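Long-range contacts in ABC transporter, periplasmic substrate-binding protein (Vibrio cholerae O1 biovar eltor, PDB 1TWY), which probably binds phosphate in the periplasm and hands it to an ABC-type membrane transporter, as the substrate-binding proteins of such systems do: residues M81-L86 with L235-L240; N113-L118 with K135-N140. All coordinates share one frame; numbering follows the deposited sequence.

Contact 1: M81-L86 with L235-L240. With PO4 (phosphate ion), chain I.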
HETATM    1  N   MSE A  81      -3.410  12.575  -3.757  1.00 17.64           N
HETATM    2  CA  MSE A  81      -3.302  11.186  -3.989  1.00 18.04           C
HETATM    3  C   MSE A  81      -3.215  10.506  -2.579  1.00 18.29           C
HETATM    4  O   MSE A  81      -2.570  11.047  -1.676  1.00 18.72           O
HETATM    5  CB  MSE A  81      -2.104  10.854  -4.911  1.00 22.11           C
HETATM    6  CG  MSE A  81      -0.861  11.269  -4.429  1.00 31.61           C
HETATM    7 SE   MSE A  81       0.506  11.259  -5.976  1.00 26.23          SE
HETATM    8  CE  MSE A  81       1.507  12.442  -4.831  1.00 25.01           C
ATOM      9  N   THR A  82      -3.912   9.409  -2.405  1.00 16.14           N
ATOM     10  CA  THR A  82      -3.888   8.669  -1.147  1.00 16.60           C
ATOM     11  C   THR A  82      -3.641   7.218  -1.437  1.00 17.53           C
ATOM     12  O   THR A  82      -3.903   6.727  -2.479  1.00 19.53           O
ATOM     13  CB  THR A  82      -5.184   8.773  -0.303  1.00 19.23           C
ATOM     14  OG1 THR A  82      -6.281   8.054  -0.916  1.00 22.20           O
ATOM     15  CG2 THR A  82      -5.611  10.214  -0.080  1.00 20.06           C
ATOM     16  N   SER A  83      -3.122   6.499  -0.433  1.00 17.46           N
ATOM     17  CA  SER A  83      -3.034   5.069  -0.442  1.00 16.44           C
ATOM     18  C   SER A  83      -3.974   4.337   0.510  1.00 18.12           C
ATOM     19  O   SER A  83      -3.710   3.199   0.984  1.00 19.75           O
ATOM     20  CB  SER A  83      -1.578   4.727  -0.213  1.00 17.68           C
ATOM     21  OG  SER A  83      -1.193   5.298   1.068  1.00 19.59           O
ATOM     22  N   ARG A  84      -5.080   4.967   0.828  1.00 19.40           N
ATOM     23  CA  ARG A  84      -6.119   4.474   1.723  1.00 19.78           C
ATOM     24  C   ARG A  84      -7.396   5.144   1.393  1.00 19.61           C
ATOM     25  O   ARG A  84      -7.400   6.202   0.751  1.00 21.11           O
ATOM     26  CB  ARG A  84      -5.821   4.763   3.175  1.00 24.29           C
ATOM     27  CG  ARG A  84      -5.655   6.231   3.444  1.00 26.17           C
ATOM     28  CD  ARG A  84      -5.491   6.513   4.922  1.00 20.63           C
ATOM     29  NE  ARG A  84      -5.254   7.918   5.262  1.00 19.31           N
ATOM     30  CZ  ARG A  84      -6.214   8.833   5.384  1.00 25.95           C
ATOM     31  NH1 ARG A  84      -7.449   8.544   5.061  1.00 22.77           N
ATOM     32  NH2 ARG A  84      -5.910  10.093   5.738  1.00 28.09           N
ATOM     33  N   TYR A  85      -8.513   4.508   1.723  1.00 22.85           N
ATOM     34  CA  TYR A  85      -9.799   5.165   1.600  1.00 26.83           C
ATOM     35  C   TYR A  85      -9.883   6.317   2.624  1.00 24.03           C
ATOM     36  O   TYR A  85      -9.156   6.372   3.627  1.00 22.71           O
ATOM     37  CB  TYR A  85     -10.935   4.147   1.784  1.00 27.82           C
ATOM     38  CG  TYR A  85     -10.968   3.101   0.701  1.00 21.67           C
ATOM     39  CD1 TYR A  85     -11.427   3.409  -0.546  1.00 22.54           C
ATOM     40  CD2 TYR A  85     -10.624   1.721   0.942  1.00 23.92           C
ATOM     41  CE1 TYR A  85     -11.473   2.485  -1.505  1.00 20.83           C
ATOM     42  CE2 TYR A  85     -10.683   0.821  -0.097  1.00 25.14           C
ATOM     43  CZ  TYR A  85     -11.074   1.243  -1.326  1.00 24.57           C
ATOM     44  OH  TYR A  85     -11.166   0.385  -2.436  1.00 30.46           O
ATOM     45  N   LEU A  86     -10.757   7.249   2.308  1.00 30.04           N
ATOM     46  CA  LEU A  86     -10.984   8.442   3.118  1.00 31.62           C
ATOM     47  C   LEU A  86     -11.923   8.005   4.261  1.00 34.76           C
ATOM     48  O   LEU A  86     -12.733   7.061   4.132  1.00 31.44           O
ATOM     49  CB  LEU A  86     -11.666   9.504   2.269  1.00 30.19           C
ATOM     50  CG  LEU A  86     -10.807  10.670   1.778  1.00 35.68           C
ATOM     51  CD1 LEU A  86      -9.718  10.161   1.013  1.00 26.76           C
ATOM     52  CD2 LEU A  86     -11.701  11.644   0.957  1.00 36.16           C
ATOM     53  N   LEU A 235      -5.498  -8.357   1.142  1.00 19.70           N
ATOM     54  CA  LEU A 235      -4.435  -7.546   1.567  1.00 17.93           C
ATOM     55  C   LEU A 235      -3.969  -6.641   0.422  1.00 16.81           C
ATOM     56  O   LEU A 235      -3.013  -6.861  -0.298  1.00 17.82           O
ATOM     57  CB  LEU A 235      -3.265  -8.390   2.117  1.00 21.08           C
ATOM     58  CG  LEU A 235      -3.649  -9.042   3.462  1.00 29.84           C
ATOM     59  CD1 LEU A 235      -2.418  -9.844   3.941  1.00 29.99           C
ATOM     60  CD2 LEU A 235      -4.313  -8.188   4.625  1.00 25.58           C
ATOM     61  N   SER A 236      -4.779  -5.635   0.187  1.00 17.59           N
ATOM     62  CA  SER A 236      -4.470  -4.686  -0.845  1.00 18.12           C
ATOM     63  C   SER A 236      -4.957  -3.324  -0.394  1.00 19.12           C
ATOM     64  O   SER A 236      -5.782  -3.170   0.488  1.00 23.01           O
ATOM     65  CB  SER A 236      -5.130  -5.041  -2.131  1.00 26.90           C
ATOM     66  OG  SER A 236      -6.471  -4.661  -2.074  1.00 27.84           O
ATOM     67  N   ARG A 237      -4.418  -2.311  -1.006  1.00 18.98           N
ATOM     68  CA  ARG A 237      -4.799  -0.967  -0.644  1.00 19.16           C
ATOM     69  C   ARG A 237      -5.038  -0.208  -1.946  1.00 18.43           C
ATOM     70  O   ARG A 237      -4.445  -0.539  -2.960  1.00 20.21           O
ATOM     71  CB  ARG A 237      -3.691  -0.260   0.141  1.00 21.65           C
ATOM     72  CG  ARG A 237      -2.434  -0.098  -0.618  1.00 23.51           C
ATOM     73  CD  ARG A 237      -1.280   0.234   0.253  1.00 26.98           C
ATOM     74  NE  ARG A 237      -0.040   0.211  -0.476  1.00 20.98           N
ATOM     75  CZ  ARG A 237       1.015   0.985  -0.212  1.00 23.43           C
ATOM     76  NH1 ARG A 237       0.941   1.795   0.791  1.00 22.63           N
ATOM     77  NH2 ARG A 237       2.127   0.967  -0.979  1.00 22.55           N
ATOM     78  N   PRO A 238      -5.953   0.756  -1.919  1.00 19.75           N
ATOM     79  CA  PRO A 238      -6.230   1.568  -3.079  1.00 17.84           C
ATOM     80  C   PRO A 238      -5.240   2.693  -3.296  1.00 18.82           C
ATOM     81  O   PRO A 238      -4.787   3.264  -2.258  1.00 18.00           O
ATOM     82  CB  PRO A 238      -7.646   2.188  -2.742  1.00 17.90           C
ATOM     83  CG  PRO A 238      -7.622   2.288  -1.296  1.00 20.78           C
ATOM     84  CD  PRO A 238      -6.861   1.055  -0.815  1.00 19.13           C
ATOM     85  N   PHE A 239      -4.915   3.055  -4.541  1.00 16.58           N
ATOM     86  CA  PHE A 239      -4.281   4.319  -4.833  1.00 15.80           C
ATOM     87  C   PHE A 239      -5.416   5.201  -5.361  1.00 19.30           C
ATOM     88  O   PHE A 239      -5.911   4.934  -6.432  1.00 19.24           O
ATOM     89  CB  PHE A 239      -3.252   4.171  -5.903  1.00 17.16           C
ATOM     90  CG  PHE A 239      -1.925   3.507  -5.441  1.00 14.25           C
ATOM     91  CD1 PHE A 239      -1.782   3.054  -4.154  1.00 16.86           C
ATOM     92  CD2 PHE A 239      -0.857   3.448  -6.288  1.00 17.66           C
ATOM     93  CE1 PHE A 239      -0.555   2.524  -3.720  1.00 18.41           C
ATOM     94  CE2 PHE A 239       0.358   2.925  -5.885  1.00 19.23           C
ATOM     95  CZ  PHE A 239       0.493   2.453  -4.602  1.00 18.10           C
ATOM     96  N   LEU A 240      -5.893   6.164  -4.576  1.00 16.89           N
ATOM     97  CA  LEU A 240      -6.951   7.084  -4.963  1.00 15.81           C
ATOM     98  C   LEU A 240      -6.432   8.385  -5.388  1.00 16.90           C
ATOM     99  O   LEU A 240      -5.410   8.973  -4.921  1.00 19.06           O
ATOM    100  CB  LEU A 240      -7.876   7.310  -3.773  1.00 16.95           C
ATOM    101  CG  LEU A 240      -8.534   6.113  -3.124  1.00 21.48           C
ATOM    102  CD1 LEU A 240      -9.466   6.632  -2.064  1.00 23.64           C
ATOM    103  CD2 LEU A 240      -9.307   5.215  -4.206  1.00 21.72           C
TER
HETATM  104  P   PO4 I1500       1.518   7.210   2.320  1.00 21.01           P
HETATM  105  O1  PO4 I1500       1.313   6.346   1.064  1.00 21.74           O
HETATM  106  O2  PO4 I1500       1.955   6.211   3.534  1.00 24.36           O
HETATM  107  O3  PO4 I1500       2.645   8.292   2.131  1.00 19.49           O
HETATM  108  O4  PO4 I1500       0.277   7.886   2.862  1.00 18.98           O

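Contact 2: N113-L118 with K135-N140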
ATOM      1  N   ASN A 113       9.025 -23.599   5.732  1.00 20.23           N
ATOM      2  CA  ASN A 113       7.827 -23.559   6.580  1.00 19.13           C
ATOM      3  C   ASN A 113       6.624 -24.254   5.926  1.00 19.79           C
ATOM      4  O   ASN A 113       6.193 -23.944   4.853  1.00 19.26           O
ATOM      5  CB  ASN A 113       7.581 -22.120   6.929  1.00 19.09           C
ATOM      6  CG  ASN A 113       6.544 -21.920   7.994  1.00 18.94           C
ATOM      7  OD1 ASN A 113       5.609 -22.739   8.147  1.00 19.14           O
ATOM      8  ND2 ASN A 113       6.625 -20.741   8.655  1.00 20.00           N
ATOM      9  N   PRO A 114       6.037 -25.291   6.579  1.00 19.13           N
ATOM     10  CA  PRO A 114       4.885 -25.969   5.972  1.00 23.66           C
ATOM     11  C   PRO A 114       3.596 -25.203   5.846  1.00 22.63           C
ATOM     12  O   PRO A 114       2.706 -25.641   5.102  1.00 24.19           O
ATOM     13  CB  PRO A 114       4.681 -27.214   6.891  1.00 24.63           C
ATOM     14  CG  PRO A 114       5.330 -26.867   8.172  1.00 25.38           C
ATOM     15  CD  PRO A 114       6.508 -25.953   7.801  1.00 22.47           C
ATOM     16  N   VAL A 115       3.464 -24.106   6.585  1.00 22.67           N
ATOM     17  CA  VAL A 115       2.270 -23.305   6.547  1.00 20.64           C
ATOM     18  C   VAL A 115       2.048 -22.783   5.128  1.00 25.04           C
ATOM     19  O   VAL A 115       2.987 -22.350   4.422  1.00 23.17           O
ATOM     20  CB  VAL A 115       2.374 -22.167   7.592  1.00 23.48           C
ATOM     21  CG1 VAL A 115       1.303 -21.123   7.479  1.00 28.21           C
ATOM     22  CG2 VAL A 115       2.414 -22.793   9.040  1.00 21.89           C
ATOM     23  N   THR A 116       0.819 -22.914   4.700  1.00 21.73           N
ATOM     24  CA  THR A 116       0.399 -22.457   3.395  1.00 22.31           C
ATOM     25  C   THR A 116      -0.609 -21.302   3.382  1.00 19.56           C
ATOM     26  O   THR A 116      -1.007 -20.854   2.294  1.00 20.86           O
ATOM     27  CB  THR A 116      -0.205 -23.604   2.572  1.00 25.63           C
ATOM     28  OG1 THR A 116      -1.345 -24.187   3.241  1.00 26.75           O
ATOM     29  CG2 THR A 116       0.834 -24.723   2.311  1.00 31.57           C
ATOM     30  N   ASN A 117      -1.172 -20.951   4.565  1.00 18.23           N
ATOM     31  CA  ASN A 117      -2.276 -20.072   4.676  1.00 19.01           C
ATOM     32  C   ASN A 117      -2.315 -19.518   6.087  1.00 19.56           C
ATOM     33  O   ASN A 117      -1.885 -20.203   7.002  1.00 23.07           O
ATOM     34  CB  ASN A 117      -3.575 -20.823   4.455  1.00 21.76           C
ATOM     35  CG  ASN A 117      -4.799 -19.935   4.655  1.00 24.69           C
ATOM     36  OD1 ASN A 117      -4.948 -18.858   4.063  1.00 20.72           O
ATOM     37  ND2 ASN A 117      -5.701 -20.399   5.568  1.00 31.56           N
ATOM     38  N   LEU A 118      -2.725 -18.260   6.247  1.00 17.36           N
ATOM     39  CA  LEU A 118      -3.080 -17.745   7.571  1.00 19.24           C
ATOM     40  C   LEU A 118      -4.345 -17.033   7.460  1.00 21.58           C
ATOM     41  O   LEU A 118      -4.619 -16.434   6.398  1.00 24.01           O
ATOM     42  CB  LEU A 118      -1.976 -16.787   8.142  1.00 17.25           C
ATOM     43  CG  LEU A 118      -0.625 -17.390   8.586  1.00 22.74           C
ATOM     44  CD1 LEU A 118       0.379 -16.399   8.929  1.00 22.55           C
ATOM     45  CD2 LEU A 118      -0.805 -18.400   9.770  1.00 21.14           C
ATOM     46  N   LYS A 135       3.544 -23.922  15.744  1.00 21.68           N
ATOM     47  CA  LYS A 135       2.673 -25.095  15.964  1.00 24.44           C
ATOM     48  C   LYS A 135       1.238 -24.668  16.199  1.00 20.70           C
ATOM     49  O   LYS A 135       0.310 -25.359  15.822  1.00 23.97           O
ATOM     50  CB  LYS A 135       3.204 -25.795  17.234  1.00 28.22           C
ATOM     51  CG  LYS A 135       2.575 -27.064  17.724  1.00 40.58           C
ATOM     52  CD  LYS A 135       3.429 -27.617  18.934  1.00 42.12           C
ATOM     53  CE  LYS A 135       2.705 -28.745  19.748  1.00 51.47           C
ATOM     54  NZ  LYS A 135       2.748 -30.091  19.124  1.00 50.37           N
ATOM     55  N   GLN A 136       1.073 -23.489  16.779  1.00 22.24           N
ATOM     56  CA  GLN A 136      -0.247 -22.914  17.001  1.00 24.56           C
ATOM     57  C   GLN A 136      -1.053 -22.637  15.719  1.00 27.86           C
ATOM     58  O   GLN A 136      -2.313 -22.586  15.739  1.00 28.43           O
ATOM     59  CB  GLN A 136      -0.127 -21.647  17.816  1.00 21.76           C
ATOM     60  CG  GLN A 136       0.373 -21.831  19.171  1.00 25.74           C
ATOM     61  CD  GLN A 136       0.360 -20.530  19.923  1.00 29.76           C
ATOM     62  OE1 GLN A 136       1.386 -19.795  20.013  1.00 27.60           O
ATOM     63  NE2 GLN A 136      -0.881 -20.171  20.418  1.00 37.18           N
ATOM     64  N   VAL A 137      -0.363 -22.463  14.571  1.00 25.52           N
ATOM     65  CA  VAL A 137      -1.071 -22.159  13.325  1.00 23.84           C
ATOM     66  C   VAL A 137      -0.766 -23.182  12.242  1.00 28.83           C
ATOM     67  O   VAL A 137      -0.696 -22.844  11.045  1.00 26.51           O
ATOM     68  CB  VAL A 137      -0.726 -20.719  12.850  1.00 22.68           C
ATOM     69  CG1 VAL A 137      -1.160 -19.763  13.911  1.00 20.51           C
ATOM     70  CG2 VAL A 137       0.790 -20.570  12.572  1.00 22.00           C
ATOM     71  N   GLY A 138      -0.498 -24.408  12.702  1.00 30.40           N
ATOM     72  CA  GLY A 138      -0.385 -25.591  11.846  1.00 33.63           C
ATOM     73  C   GLY A 138       1.004 -25.863  11.295  1.00 31.81           C
ATOM     74  O   GLY A 138       1.177 -26.668  10.367  1.00 33.73           O
ATOM     75  N   GLY A 139       1.996 -25.194  11.864  1.00 25.58           N
ATOM     76  CA  GLY A 139       3.414 -25.376  11.553  1.00 22.46           C
ATOM     77  C   GLY A 139       4.234 -26.239  12.467  1.00 26.96           C
ATOM     78  O   GLY A 139       3.669 -27.008  13.290  1.00 26.59           O
ATOM     79  N   ASN A 140       5.546 -26.090  12.355  1.00 26.93           N
ATOM     80  CA  ASN A 140       6.515 -26.733  13.238  1.00 24.71           C
ATOM     81  C   ASN A 140       6.478 -26.159  14.629  1.00 28.22           C
ATOM     82  O   ASN A 140       6.054 -25.028  14.848  1.00 24.62           O
ATOM     83  CB  ASN A 140       7.915 -26.659  12.741  1.00 27.40           C
ATOM     84  CG  ASN A 140       8.087 -27.296  11.359  1.00 30.48           C
ATOM     85  OD1 ASN A 140       7.471 -28.329  11.073  1.00 30.42           O
ATOM     86  ND2 ASN A 140       8.857 -26.636  10.476  1.00 31.77           N
TER
HETATM   87  O   HOH W   1       6.267 -23.850  10.719  1.00 20.27           O

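Contact 1: M81-L86 with L235-L240
The phosphate site borders this contact, where T82 and L240 form an antiparallel hydrogen-bonded pair that joins the end of strand 79-82 to strand 236-243, one residue before S83, which binds the ion. T82 N donates to L240 O at 3.0 Å and L240 N returns a bond to T82 O at 2.9 Å. Past this pair 81-86 leaves the sheet, and S83 starts a loop that runs over the strand.

S83 OG lies between its own backbone N and carbonyl carbon (chi1 59°) and reaches the phosphate, donating to PO4 O1 at 2.7 Å. The hydroxyls of S35, T36, S37 and S65 bind the same ion. Beside S83, the extended chain of R237 runs past the serine carbonyl, with R237 CB 3.6 Å from S83 O. Its guanidinium is engaged by a salt bridge to D103 and by the hydroxyls of S37 and S158, while F239 CE1 sits over one of its faces, toward the rim.

On the other side of the strand, P238 meets the ring of Y85 in a CH-pi contact: P238 CG stands 3.6 Å from the centroid of the Y85 ring, only 10° off the normal. L240 CD1 comes to the same ring obliquely and also packs 3.5 Å from R84 O. That carbonyl accepts a 2.7 Å hydrogen bond from T82 OG1, in the carbonyl plane, which ties the turn back to the last strand residue. R84 itself points away from the strand, its guanidinium in a salt bridge with E90. A serine hydroxyl on the anion, just past the end of a strand that pairs with an antiparallel neighbour, is consistent with the ligand cleft of a phosphate-binding member of the PBP superfamily.

Contact 2: N113-L118 with K135-N140
P114, V137 and V115 carry this contact, in which an Asx turn at 113-115 packs against the loop that leads from helix 120-128 to strand 145-149. The two backbones run nearly antiparallel, 163° apart, yet no direct hydrogen bond joins them; the contact is made by side chains and one water.

P114 lays its ring against N140. The nearest approach is P114 CD to N140 ND2, 3.6 Å, with the proline CG alongside the amide oxygen, so the pair meets by van der Waals contact, the two groups slanting across each other.

V115 points at the glycine bend. Its CG2, anti to the carbonyl carbon, touches V137 O and the backbone nitrogen of G139, both at 3.7 Å. With no side chain at G139, this methyl lies directly against the backbone. G138 before it has a positive phi, 89°, as the chain turns there.

V137 turns its side chain inward, and L118 reaches it with one branch: L118 CD2 lies 3.9 Å from V137 CB and equally near its CG2. The leucine also rests on L123 and I126 of helix 120-128, so this hydrophobic end continues into the helix; V137 touches Q122 of the same helix and I131 of the loop after it. W134 packs on V115 and N113.

The polar end is held by N113. Its OD1 accepts from V115 N at 3.0 Å, nearly straight at 163°, which closes the Asx turn. A water, W1, then bridges the segments: it donates weakly to N113 OD1 and accepts from N140 N at 2.9 Å.

From the N terminus, the chain passes through strand 79-82 and the 81-86 segment of contact 1 before entering the long strand 96-109. That strand leads to 113-118, and the turn through helix 120-128 brings 135-140 back against it, so contact 2 closes a short loop with 16 residues between its segments. The chain then goes on through strands 145-149 and 200-205 and only much later reaches 235-240, which completes contact 1 across 148 residues. The short loop thus lies wholly within the long one. The centres of contact 1 and contact 2 lie about 30 Å apart; contact 1 joins two strands of the large mixed sheet beside the phosphate, whereas contact 2 ties a loop to the region of strand 117-118, on the same sheet.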